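Pyridoxine 4-oxidase (Mesorhizobium loti, PDB 4HA6) probably oxidises the 4-hydroxymethyl group of pyridoxine to the aldehyde pyridoxal, using FAD as cofactor, as a member of the GMC oxidoreductase family. Local coordinates at residues M90-G95 against G171-E176; I178-N183 against S316-R321; S98-W103 against N483-P488. All coordinates share one frame; numbering follows the deposited sequence.

Overall arrangement
The three contacts lie near the isoalloxazine end of FAD and the bound pyridoxamine: interactions 1 and 3 touch the flavin through Gly91 and Pro488, and the Asn183 side chain of interaction 2 comes within about 4 Å of the pyridoxamine. Interactions 1 and 2, centres about 10 Å apart, are continuous: the ring of His172 reaches from the first into the second, where NE2 is hydrogen-bonded to Met317 O, and Gly171 N probably bonds to Thr181 OG1. Interaction 3 lies about 12 Å from interaction 1, centre to centre, with Met93 SD 3.7 Å from Pro488 CG. Interactions 2 and 3, about 16 Å apart between centres, meet where Tyr319 packs against Gly487 and Pro488 of the pyridoxamine pocket.

Interaction 1. Residues M90-G95 against G171-E176; sequences MGYMRG and GHNSGE. With FAD (flavin-adenine dinucleotide), chain B.
Asn173 uses both ends of its amide on the backbone of Tyr92 and Arg94. ND2 donates a nearly straight bond to Tyr92 O (3.1 Å), in the amide plane, and OD1 accepts from Arg94 N at 2.7 Å, each donor standing above its acceptor's carbonyl plane. An asparagine suits because one short side chain serves a carbonyl and an N-H. Its CG stands anti to the carbonyl carbon (chi1 -60°), carrying the amide to the neighbouring loop. ND2 also sits at the edge of the Tyr92 ring. Segment 90-95 belongs to the flavin site of this GMC oxidoreductase, and 171-176 packs on its far side from the cofactor: Gly91 N donates to FAD O4 at 2.7 Å, and FAD N3 to Gly91 O. A leucine in place of Asn173 would probably leave Tyr92 O and Arg94 N without their direct partners. The extended chain of Arg94 crosses Asn173 at a slant, CD 3.4 Å from Asn173 O, and its guanidinium salt-bridges Glu125, which also bonds Tyr92 OH. Met93 CG, anti to its carbonyl carbon (chi1 -74°), lies 3.9 Å from His172 ND1, and the bend at chi2 brings CE close too. Histidine suits, since water 1 joins ND1 to Tyr92 O while NE2 bonds Met317 O.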
loop_
_atom_site.group_PDB
_atom_site.type_symbol
_atom_site.label_atom_id
_atom_site.label_comp_id
_atom_site.label_asym_id
_atom_site.label_seq_id
_atom_site.Cartn_x
_atom_site.Cartn_y
_atom_site.Cartn_z
ATOM N N MET A 90 -5.078 -7.598 -3.835
ATOM C CA MET A 90 -4.966 -7.408 -5.289
ATOM C C MET A 90 -5.851 -6.328 -5.949
ATOM O O MET A 90 -6.058 -6.348 -7.166
ATOM C CB MET A 90 -4.968 -8.751 -6.057
ATOM C CG MET A 90 -6.102 -9.738 -5.749
ATOM S SD MET A 90 -5.522 -11.443 -5.506
ATOM C CE MET A 90 -5.611 -11.555 -3.710
ATOM N N GLY A 91 -6.336 -5.370 -5.159
ATOM C CA GLY A 91 -7.074 -4.248 -5.709
ATOM C C GLY A 91 -6.117 -3.350 -6.462
ATOM O O GLY A 91 -4.979 -3.138 -6.004
ATOM N N TYR A 92 -6.553 -2.842 -7.615
ATOM C CA TYR A 92 -5.750 -1.894 -8.394
ATOM C C TYR A 92 -6.470 -0.545 -8.496
ATOM O O TYR A 92 -7.485 -0.419 -9.202
ATOM C CB TYR A 92 -5.472 -2.444 -9.793
ATOM C CG TYR A 92 -4.517 -1.599 -10.614
ATOM C CD1 TYR A 92 -3.135 -1.696 -10.436
ATOM C CD2 TYR A 92 -4.999 -0.709 -11.570
ATOM C CE1 TYR A 92 -2.254 -0.925 -11.198
ATOM C CE2 TYR A 92 -4.127 0.068 -12.338
ATOM C CZ TYR A 92 -2.765 -0.042 -12.142
ATOM O OH TYR A 92 -1.925 0.740 -12.901
ATOM N N MET A 93 -5.951 0.452 -7.780
ATOM C CA MET A 93 -6.507 1.803 -7.789
ATOM C C MET A 93 -5.365 2.788 -8.014
ATOM O O MET A 93 -4.500 2.917 -7.149
ATOM C CB MET A 93 -7.156 2.124 -6.427
ATOM C CG MET A 93 -8.501 1.448 -6.150
ATOM S SD MET A 93 -8.410 -0.316 -5.727
ATOM C CE MET A 93 -9.943 -0.457 -4.790
ATOM N N ARG A 94 -5.351 3.487 -9.147
ATOM C CA ARG A 94 -4.298 4.478 -9.392
ATOM C C ARG A 94 -4.299 5.559 -8.312
ATOM O O ARG A 94 -3.251 5.963 -7.810
ATOM C CB ARG A 94 -4.489 5.162 -10.752
ATOM C CG ARG A 94 -4.316 4.281 -11.968
ATOM C CD ARG A 94 -4.674 5.098 -13.215
ATOM N NE ARG A 94 -4.339 4.378 -14.441
ATOM C CZ ARG A 94 -4.558 4.843 -15.667
ATOM N NH1 ARG A 94 -5.120 6.037 -15.842
ATOM N NH2 ARG A 94 -4.222 4.113 -16.718
ATOM N N GLY A 95 -5.492 6.011 -7.942
ATOM C CA GLY A 95 -5.618 7.177 -7.093
ATOM C C GLY A 95 -6.357 8.231 -7.900
ATOM O O GLY A 95 -6.697 7.988 -9.061
ATOM N N GLY A 171 -14.370 0.673 -13.076
ATOM C CA GLY A 171 -13.110 0.714 -12.356
ATOM C C GLY A 171 -12.882 2.127 -11.850
ATOM O O GLY A 171 -13.655 3.033 -12.179
ATOM N N HIS A 172 -11.821 2.322 -11.067
ATOM C CA HIS A 172 -11.597 3.583 -10.378
ATOM C C HIS A 172 -10.547 4.440 -11.053
ATOM O O HIS A 172 -10.123 5.437 -10.482
ATOM C CB HIS A 172 -11.111 3.311 -8.948
ATOM C CG HIS A 172 -12.154 2.708 -8.067
ATOM N ND1 HIS A 172 -12.105 1.392 -7.660
ATOM C CD2 HIS A 172 -13.280 3.233 -7.531
ATOM C CE1 HIS A 172 -13.158 1.134 -6.905
ATOM N NE2 HIS A 172 -13.888 2.232 -6.808
ATOM N N ASN A 173 -10.141 4.074 -12.263
ATOM C CA ASN A 173 -8.843 4.521 -12.756
ATOM C C ASN A 173 -8.847 5.513 -13.918
ATOM O O ASN A 173 -7.789 5.866 -14.457
ATOM C CB ASN A 173 -7.975 3.286 -13.037
ATOM C CG ASN A 173 -7.759 2.460 -11.773
ATOM O OD1 ASN A 173 -7.448 3.020 -10.717
ATOM N ND2 ASN A 173 -7.991 1.151 -11.853
ATOM N N SER A 174 -10.035 5.987 -14.278
ATOM C CA SER A 174 -10.168 6.863 -15.425
ATOM C C SER A 174 -9.755 8.297 -15.112
ATOM O O SER A 174 -9.650 9.120 -16.019
ATOM C CB SER A 174 -11.612 6.877 -15.898
ATOM O OG SER A 174 -12.368 7.742 -15.074
ATOM N N GLY A 175 -9.491 8.590 -13.838
ATOM C CA GLY A 175 -9.321 9.968 -13.405
ATOM C C GLY A 175 -10.543 10.392 -12.608
ATOM O O GLY A 175 -10.507 11.383 -11.872
ATOM N N GLU A 176 -11.630 9.637 -12.772
ATOM C CA GLU A 176 -12.831 9.789 -11.952
ATOM C C GLU A 176 -12.905 8.615 -10.985
ATOM O O GLU A 176 -13.005 7.461 -11.413
ATOM C CB GLU A 176 -14.092 9.824 -12.827
ATOM C CG GLU A 176 -15.392 10.004 -12.029
ATOM C CD GLU A 176 -16.616 10.179 -12.912
ATOM O OE1 GLU A 176 -17.739 10.337 -12.365
ATOM O OE2 GLU A 176 -16.453 10.152 -14.154
HETATM P PA FAD B . 7.086 -4.245 -0.391
HETATM O O1A FAD B . 6.294 -4.748 -1.590
HETATM O O2A FAD B . 6.571 -4.544 0.989
HETATM O O5B FAD B . 8.588 -4.825 -0.546
HETATM C C5B FAD B . 9.580 -4.783 0.476
HETATM C C4B FAD B . 10.506 -5.955 0.182
HETATM O O4B FAD B . 11.832 -5.723 0.667
HETATM C C3B FAD B . 10.007 -7.223 0.862
HETATM O O3B FAD B . 10.087 -8.272 -0.118
HETATM C C2B FAD B . 10.982 -7.457 2.013
HETATM O O2B FAD B . 11.133 -8.858 2.302
HETATM C C1B FAD B . 12.268 -6.824 1.486
HETATM N N9A FAD B . 13.179 -6.269 2.531
HETATM C C8A FAD B . 12.826 -5.529 3.604
HETATM N N7A FAD B . 13.927 -5.179 4.323
HETATM C C5A FAD B . 15.017 -5.694 3.706
HETATM C C6A FAD B . 16.486 -5.691 3.938
HETATM N N6A FAD B . 17.032 -5.037 5.012
HETATM N N1A FAD B . 17.267 -6.357 3.041
HETATM C C2A FAD B . 16.744 -6.994 1.972
HETATM N N3A FAD B . 15.418 -7.025 1.711
HETATM C C4A FAD B . 14.515 -6.406 2.523
HETATM N N1 FAD B . -2.277 -2.359 -2.200
HETATM C C2 FAD B . -3.166 -2.184 -3.195
HETATM O O2 FAD B . -2.988 -1.238 -3.994
HETATM N N3 FAD B . -4.251 -2.968 -3.343
HETATM C C4 FAD B . -4.510 -3.997 -2.518
HETATM O O4 FAD B . -5.536 -4.713 -2.662
HETATM C C4X FAD B . -3.576 -4.253 -1.399
HETATM N N5 FAD B . -3.769 -5.253 -0.514
HETATM C C5X FAD B . -2.886 -5.476 0.491
HETATM C C6 FAD B . -3.091 -6.518 1.393
HETATM C C7 FAD B . -2.181 -6.752 2.420
HETATM C C7M FAD B . -2.416 -7.887 3.386
HETATM C C8 FAD B . -0.977 -5.885 2.556
HETATM C C8M FAD B . 0.001 -6.137 3.672
HETATM C C9 FAD B . -0.761 -4.841 1.658
HETATM C C9A FAD B . -1.683 -4.609 0.637
HETATM N N10 FAD B . -1.478 -3.556 -0.272
HETATM C C10 FAD B . -2.411 -3.354 -1.299
HETATM C "C1'" FAD B . -0.306 -2.682 -0.138
HETATM C "C2'" FAD B . 0.766 -2.964 -1.179
HETATM O "O2'" FAD B . 0.991 -4.379 -1.286
HETATM C "C3'" FAD B . 2.037 -2.252 -0.711
HETATM O "O3'" FAD B . 1.714 -0.877 -0.444
HETATM C "C4'" FAD B . 3.140 -2.338 -1.752
HETATM O "O4'" FAD B . 3.382 -3.728 -2.030
HETATM C "C5'" FAD B . 4.419 -1.644 -1.271
HETATM O "O5'" FAD B . 5.506 -2.121 -2.061
HETATM P P FAD B . 7.002 -1.684 -1.693
HETATM O O1P FAD B . 7.939 -1.975 -2.859
HETATM O O2P FAD B . 6.987 -0.296 -1.086
HETATM O O3P FAD B . 7.342 -2.664 -0.471
HETATM O O HOH W 1 -10.506 -0.140 -9.116
HETATM O O HOH W 2 -8.844 7.671 -11.113
HETATM O O HOH W 3 -8.057 4.761 -8.271
#

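Interaction 2. Residues I178-N183 against S316-R321; sequences IGVTPN and SMAYMR
Segment 178-183 runs antiparallel to strand 314-320 without forming a regular strand of its own. Gly179 N donates to Tyr319 O at 3.2 Å; water 4 closes the same pair from Gly179 O to Tyr319 N, and farther along water 5 joins Thr181 N to Met317 O, so solvent replaces direct backbone bonds. Gly179 has phi 154° and psi -164°, angles that would drive a beta-carbon into the oxygen of Ile178, which is why a glycine suits this position. Two polar side chains tie the far end. Ser316 OG, anti to its own N (chi1 -176°), donates to Thr181 O at 2.7 Å, approaching from above the carbonyl plane; a small hydroxyl fits between the closely spaced backbones. Asn183 replies from the other segment: its OD1 accepts an almost straight bond from Met317 N at 2.8 Å, the donor tilted slightly from the carbonyl plane. Met317 curls its chain back, bringing CE 3.8 Å from Asn183 ND2. At the opposite end Ile178 is apolar. Its CG1 branch lies on Met320 CA, and CD1 meets Arg321 CG at 3.6 Å, the two chains crossing at a slant while the guanidinium reaches on to Gln330 O. The arrangement adds an irregular, water-bridged edge to the antiparallel sheet beside the pyridoxamine pocket, consistent with the sheet-built substrate-binding domain of GMC oxidoreductases.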
loop_
_atom_site.group_PDB
_atom_site.type_symbol
_atom_site.label_atom_id
_atom_site.label_comp_id
_atom_site.label_asym_id
_atom_site.label_seq_id
_atom_site.Cartn_x
_atom_site.Cartn_y
_atom_site.Cartn_z
ATOM N N ILE A 178 -14.733 8.837 -7.653
ATOM C CA ILE A 178 -15.989 8.827 -6.897
ATOM C C ILE A 178 -17.077 8.180 -7.738
ATOM O O ILE A 178 -17.294 8.577 -8.886
ATOM C CB ILE A 178 -16.448 10.255 -6.524
ATOM C CG1 ILE A 178 -15.645 10.786 -5.335
ATOM C CG2 ILE A 178 -17.922 10.281 -6.178
ATOM C CD1 ILE A 178 -16.024 12.192 -4.946
ATOM N N GLY A 179 -17.760 7.188 -7.173
ATOM C CA GLY A 179 -18.819 6.494 -7.899
ATOM C C GLY A 179 -18.987 5.089 -7.348
ATOM O O GLY A 179 -18.507 4.805 -6.246
ATOM N N VAL A 180 -19.673 4.219 -8.094
ATOM C CA VAL A 180 -19.836 2.822 -7.691
ATOM C C VAL A 180 -19.322 1.907 -8.804
ATOM O O VAL A 180 -19.506 2.210 -9.985
ATOM C CB VAL A 180 -21.300 2.472 -7.317
ATOM C CG1 VAL A 180 -21.717 3.185 -6.036
ATOM C CG2 VAL A 180 -22.252 2.811 -8.457
ATOM N N THR A 181 -18.649 0.817 -8.421
ATOM C CA THR A 181 -18.006 -0.081 -9.383
ATOM C C THR A 181 -17.383 -1.244 -8.631
ATOM O O THR A 181 -16.953 -1.083 -7.485
ATOM C CB THR A 181 -16.897 0.653 -10.216
ATOM O OG1 THR A 181 -16.280 -0.248 -11.152
ATOM C CG2 THR A 181 -15.826 1.217 -9.309
ATOM N N PRO A 182 -17.343 -2.432 -9.260
ATOM C CA PRO A 182 -16.482 -3.475 -8.692
ATOM C C PRO A 182 -15.033 -3.001 -8.742
ATOM O O PRO A 182 -14.665 -2.310 -9.699
ATOM C CB PRO A 182 -16.654 -4.652 -9.669
ATOM C CG PRO A 182 -17.936 -4.384 -10.399
ATOM C CD PRO A 182 -18.063 -2.883 -10.466
ATOM N N ASN A 183 -14.227 -3.353 -7.742
ATOM C CA ASN A 183 -12.803 -3.039 -7.785
ATOM C C ASN A 183 -12.130 -3.715 -8.966
ATOM O O ASN A 183 -12.399 -4.881 -9.244
ATOM C CB ASN A 183 -12.107 -3.509 -6.504
ATOM C CG ASN A 183 -12.732 -2.925 -5.252
ATOM O OD1 ASN A 183 -13.305 -1.845 -5.289
ATOM N ND2 ASN A 183 -12.628 -3.648 -4.138
ATOM N N SER A 316 -15.932 -4.280 -3.739
ATOM C CA SER A 316 -16.369 -2.970 -4.234
ATOM C C SER A 316 -16.192 -1.837 -3.210
ATOM O O SER A 316 -16.952 -1.745 -2.238
ATOM C CB SER A 316 -17.839 -3.051 -4.670
ATOM O OG SER A 316 -18.285 -1.829 -5.234
ATOM N N MET A 317 -15.185 -0.991 -3.429
ATOM C CA MET A 317 -15.053 0.261 -2.686
ATOM C C MET A 317 -15.878 1.315 -3.375
ATOM O O MET A 317 -15.828 1.432 -4.608
ATOM C CB MET A 317 -13.610 0.760 -2.698
ATOM C CG MET A 317 -12.614 -0.151 -2.051
ATOM S SD MET A 317 -13.189 -0.525 -0.415
ATOM C CE MET A 317 -13.620 -2.245 -0.713
ATOM N N ALA A 318 -16.618 2.094 -2.590
ATOM C CA ALA A 318 -17.303 3.262 -3.118
ATOM C C ALA A 318 -16.679 4.498 -2.482
ATOM O O ALA A 318 -16.905 4.765 -1.300
ATOM C CB ALA A 318 -18.789 3.200 -2.799
ATOM N N TYR A 319 -15.884 5.236 -3.258
ATOM C CA TYR A 319 -15.323 6.505 -2.799
ATOM C C TYR A 319 -16.322 7.629 -3.047
ATOM O O TYR A 319 -17.073 7.588 -4.024
ATOM C CB TYR A 319 -14.006 6.787 -3.533
ATOM C CG TYR A 319 -13.028 5.669 -3.317
ATOM C CD1 TYR A 319 -12.220 5.658 -2.187
ATOM C CD2 TYR A 319 -12.949 4.596 -4.201
ATOM C CE1 TYR A 319 -11.325 4.624 -1.959
ATOM C CE2 TYR A 319 -12.056 3.542 -3.979
ATOM C CZ TYR A 319 -11.254 3.569 -2.840
ATOM O OH TYR A 319 -10.363 2.548 -2.560
ATOM N N MET A 320 -16.326 8.638 -2.177
ATOM C CA MET A 320 -17.305 9.712 -2.296
ATOM C C MET A 320 -16.896 10.929 -1.468
ATOM O O MET A 320 -15.921 10.896 -0.703
ATOM C CB MET A 320 -18.689 9.204 -1.860
ATOM C CG MET A 320 -18.755 8.769 -0.388
ATOM S SD MET A 320 -20.173 7.712 0.058
ATOM C CE MET A 320 -19.605 6.114 -0.521
ATOM N N ARG A 321 -17.647 12.011 -1.614
ATOM C CA ARG A 321 -17.422 13.161 -0.770
ATOM C C ARG A 321 -18.056 12.834 0.580
ATOM O O ARG A 321 -18.935 11.969 0.672
ATOM C CB ARG A 321 -18.023 14.423 -1.401
ATOM C CG ARG A 321 -17.436 14.769 -2.781
ATOM C CD ARG A 321 -15.962 15.189 -2.707
ATOM N NE ARG A 321 -15.829 16.501 -2.089
ATOM C CZ ARG A 321 -14.672 17.125 -1.885
ATOM N NH1 ARG A 321 -13.527 16.557 -2.261
ATOM N NH2 ARG A 321 -14.663 18.318 -1.302
HETATM O O HOH W 4 -15.769 4.778 -6.097
HETATM O O HOH W 5 -18.336 1.032 -5.552
#

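Interaction 3. Residues S98-W103 against N483-P488; sequences SDFQAW and NLTAGP. With FAD (flavin-adenine dinucleotide), chain B.
Asn483 and Trp103 meet with amide and indole planes 67° apart, the amide lying near the pyrrole edge of the indole. The contact joins helix 97-107 to the loop that leads into helix 490-506, two parts of the GMC oxidoreductase fold far apart in the sequence, brought together beside the flavin. Trp103 NE1 donates to Asn483 O at 3.0 Å, in the carbonyl plane and on a lone pair, so the broad indole both packs and supplies a polar edge. The Asn483 side chain folds back between its own N and carbonyl carbon (chi1 53°). There ND2 donates to Asp99 O at 3.3 Å, nearly straight, and also to Leu484 O; both acceptors lie in the amide plane, which these bonds help to hold. Ala102 is small enough for its CB to come within 3.1 Å of Asn483 OD1. One turn back, Asp99 points toward the loop. Its OD2 accepts from Ala486 N at 2.6 Å, the donor coming from above the carboxylate plane, and also from His96 N, while OD1 is bonded by His364 and Gln330, a set of donors that suits a buried carboxylate. Phe100 places CD1 over one face of the Trp103 ring, 3.8 Å above its plane and displaced toward the rim, and its CZ touches the Thr485 methyl CG2. The hydroxyl of Thr485 donates to Gly487 O, and next along the chain Pro488 CB lies 3.1 Å from FAD O2.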
loop_
_atom_site.group_PDB
_atom_site.type_symbol
_atom_site.label_atom_id
_atom_site.label_comp_id
_atom_site.label_asym_id
_atom_site.label_seq_id
_atom_site.Cartn_x
_atom_site.Cartn_y
_atom_site.Cartn_z
ATOM N N SER A 98 -6.084 14.699 -8.076
ATOM C CA SER A 98 -5.775 15.655 -7.017
ATOM C C SER A 98 -4.779 15.091 -5.990
ATOM O O SER A 98 -4.021 15.860 -5.379
ATOM C CB SER A 98 -7.049 16.121 -6.324
ATOM O OG SER A 98 -7.887 16.839 -7.219
ATOM N N ASP A 99 -4.781 13.766 -5.801
ATOM C CA ASP A 99 -3.818 13.122 -4.892
ATOM C C ASP A 99 -2.409 13.458 -5.349
ATOM O O ASP A 99 -1.513 13.708 -4.543
ATOM C CB ASP A 99 -3.936 11.591 -4.911
ATOM C CG ASP A 99 -5.283 11.076 -4.448
ATOM O OD1 ASP A 99 -6.058 11.846 -3.839
ATOM O OD2 ASP A 99 -5.555 9.865 -4.669
ATOM N N PHE A 100 -2.216 13.432 -6.662
ATOM C CA PHE A 100 -0.894 13.610 -7.241
ATOM C C PHE A 100 -0.535 15.085 -7.396
ATOM O O PHE A 100 0.647 15.434 -7.419
ATOM C CB PHE A 100 -0.787 12.842 -8.560
ATOM C CG PHE A 100 -0.944 11.364 -8.395
ATOM C CD1 PHE A 100 0.101 10.596 -7.890
ATOM C CD2 PHE A 100 -2.145 10.738 -8.718
ATOM C CE1 PHE A 100 -0.042 9.223 -7.724
ATOM C CE2 PHE A 100 -2.295 9.359 -8.558
ATOM C CZ PHE A 100 -1.254 8.605 -8.056
ATOM N N GLN A 101 -1.548 15.951 -7.465
ATOM C CA GLN A 101 -1.297 17.383 -7.431
ATOM C C GLN A 101 -0.534 17.742 -6.163
ATOM O O GLN A 101 0.362 18.590 -6.187
ATOM C CB GLN A 101 -2.604 18.186 -7.501
ATOM C CG GLN A 101 -2.380 19.707 -7.475
ATOM C CD GLN A 101 -1.502 20.192 -8.627
ATOM O OE1 GLN A 101 -1.776 19.902 -9.795
ATOM N NE2 GLN A 101 -0.436 20.925 -8.302
ATOM N N ALA A 102 -0.890 17.091 -5.058
ATOM C CA ALA A 102 -0.196 17.301 -3.794
ATOM C C ALA A 102 1.261 16.832 -3.860
ATOM O O ALA A 102 2.127 17.410 -3.196
ATOM C CB ALA A 102 -0.940 16.620 -2.648
ATOM N N TRP A 103 1.533 15.784 -4.642
ATOM C CA TRP A 103 2.917 15.334 -4.839
ATOM C C TRP A 103 3.718 16.376 -5.612
ATOM O O TRP A 103 4.920 16.557 -5.365
ATOM C CB TRP A 103 2.986 14.013 -5.625
ATOM C CG TRP A 103 2.516 12.788 -4.875
ATOM C CD1 TRP A 103 1.719 12.751 -3.769
ATOM C CD2 TRP A 103 2.825 11.419 -5.196
ATOM N NE1 TRP A 103 1.509 11.452 -3.380
ATOM C CE2 TRP A 103 2.185 10.612 -4.236
ATOM C CE3 TRP A 103 3.602 10.802 -6.192
ATOM C CZ2 TRP A 103 2.282 9.211 -4.248
ATOM C CZ3 TRP A 103 3.689 9.411 -6.209
ATOM C CH2 TRP A 103 3.035 8.633 -5.243
ATOM N N ASN A 483 2.165 11.956 0.264
ATOM C CA ASN A 483 0.885 11.661 0.881
ATOM C C ASN A 483 0.222 10.449 0.229
ATOM O O ASN A 483 0.447 10.145 -0.943
ATOM C CB ASN A 483 -0.054 12.870 0.792
ATOM C CG ASN A 483 -0.192 13.392 -0.631
ATOM O OD1 ASN A 483 0.467 14.357 -1.012
ATOM N ND2 ASN A 483 -1.033 12.737 -1.432
ATOM N N LEU A 484 -0.592 9.771 1.023
ATOM C CA LEU A 484 -1.481 8.715 0.580
ATOM C C LEU A 484 -2.303 9.125 -0.641
ATOM O O LEU A 484 -2.786 10.262 -0.713
ATOM C CB LEU A 484 -2.449 8.449 1.724
ATOM C CG LEU A 484 -2.605 7.124 2.472
ATOM C CD1 LEU A 484 -1.535 6.094 2.149
ATOM C CD2 LEU A 484 -2.697 7.385 3.972
ATOM N N THR A 485 -2.473 8.200 -1.593
ATOM C CA THR A 485 -3.529 8.337 -2.602
ATOM C C THR A 485 -4.847 8.081 -1.905
ATOM O O THR A 485 -4.852 7.662 -0.749
ATOM C CB THR A 485 -3.359 7.328 -3.729
ATOM O OG1 THR A 485 -3.238 6.015 -3.165
ATOM C CG2 THR A 485 -2.087 7.654 -4.508
ATOM N N ALA A 486 -5.967 8.318 -2.584
ATOM C CA ALA A 486 -7.276 8.142 -1.936
ATOM C C ALA A 486 -7.565 6.694 -1.510
ATOM O O ALA A 486 -8.261 6.454 -0.514
ATOM C CB ALA A 486 -8.414 8.678 -2.837
ATOM N N GLY A 487 -7.053 5.732 -2.274
ATOM C CA GLY A 487 -7.362 4.329 -2.041
ATOM C C GLY A 487 -6.076 3.518 -1.983
ATOM O O GLY A 487 -5.006 4.064 -1.727
ATOM N N PRO A 488 -6.172 2.209 -2.229
ATOM C CA PRO A 488 -4.996 1.343 -2.157
ATOM C C PRO A 488 -3.814 1.870 -2.992
ATOM O O PRO A 488 -4.009 2.399 -4.096
ATOM C CB PRO A 488 -5.534 0.006 -2.696
ATOM C CG PRO A 488 -6.985 0.018 -2.317
ATOM C CD PRO A 488 -7.402 1.453 -2.540
HETATM P PA FAD B . 7.086 -4.245 -0.391
HETATM O O1A FAD B . 6.294 -4.748 -1.590
HETATM O O2A FAD B . 6.571 -4.544 0.989
HETATM O O5B FAD B . 8.588 -4.825 -0.546
HETATM C C5B FAD B . 9.580 -4.783 0.476
HETATM C C4B FAD B . 10.506 -5.955 0.182
HETATM O O4B FAD B . 11.832 -5.723 0.667
HETATM C C3B FAD B . 10.007 -7.223 0.862
HETATM O O3B FAD B . 10.087 -8.272 -0.118
HETATM C C2B FAD B . 10.982 -7.457 2.013
HETATM O O2B FAD B . 11.133 -8.858 2.302
HETATM C C1B FAD B . 12.268 -6.824 1.486
HETATM N N9A FAD B . 13.179 -6.269 2.531
HETATM C C8A FAD B . 12.826 -5.529 3.604
HETATM N N7A FAD B . 13.927 -5.179 4.323
HETATM C C5A FAD B . 15.017 -5.694 3.706
HETATM C C6A FAD B . 16.486 -5.691 3.938
HETATM N N6A FAD B . 17.032 -5.037 5.012
HETATM N N1A FAD B . 17.267 -6.357 3.041
HETATM C C2A FAD B . 16.744 -6.994 1.972
HETATM N N3A FAD B . 15.418 -7.025 1.711
HETATM C C4A FAD B . 14.515 -6.406 2.523
HETATM N N1 FAD B . -2.277 -2.359 -2.200
HETATM C C2 FAD B . -3.166 -2.184 -3.195
HETATM O O2 FAD B . -2.988 -1.238 -3.994
HETATM N N3 FAD B . -4.251 -2.968 -3.343
HETATM C C4 FAD B . -4.510 -3.997 -2.518
HETATM O O4 FAD B . -5.536 -4.713 -2.662
HETATM C C4X FAD B . -3.576 -4.253 -1.399
HETATM N N5 FAD B . -3.769 -5.253 -0.514
HETATM C C5X FAD B . -2.886 -5.476 0.491
HETATM C C6 FAD B . -3.091 -6.518 1.393
HETATM C C7 FAD B . -2.181 -6.752 2.420
HETATM C C7M FAD B . -2.416 -7.887 3.386
HETATM C C8 FAD B . -0.977 -5.885 2.556
HETATM C C8M FAD B . 0.001 -6.137 3.672
HETATM C C9 FAD B . -0.761 -4.841 1.658
HETATM C C9A FAD B . -1.683 -4.609 0.637
HETATM N N10 FAD B . -1.478 -3.556 -0.272
HETATM C C10 FAD B . -2.411 -3.354 -1.299
HETATM C "C1'" FAD B . -0.306 -2.682 -0.138
HETATM C "C2'" FAD B . 0.766 -2.964 -1.179
HETATM O "O2'" FAD B . 0.991 -4.379 -1.286
HETATM C "C3'" FAD B . 2.037 -2.252 -0.711
HETATM O "O3'" FAD B . 1.714 -0.877 -0.444
HETATM C "C4'" FAD B . 3.140 -2.338 -1.752
HETATM O "O4'" FAD B . 3.382 -3.728 -2.030
HETATM C "C5'" FAD B . 4.419 -1.644 -1.271
HETATM O "O5'" FAD B . 5.506 -2.121 -2.061
HETATM P P FAD B . 7.002 -1.684 -1.693
HETATM O O1P FAD B . 7.939 -1.975 -2.859
HETATM O O2P FAD B . 6.987 -0.296 -1.086
HETATM O O3P FAD B . 7.342 -2.664 -0.471
#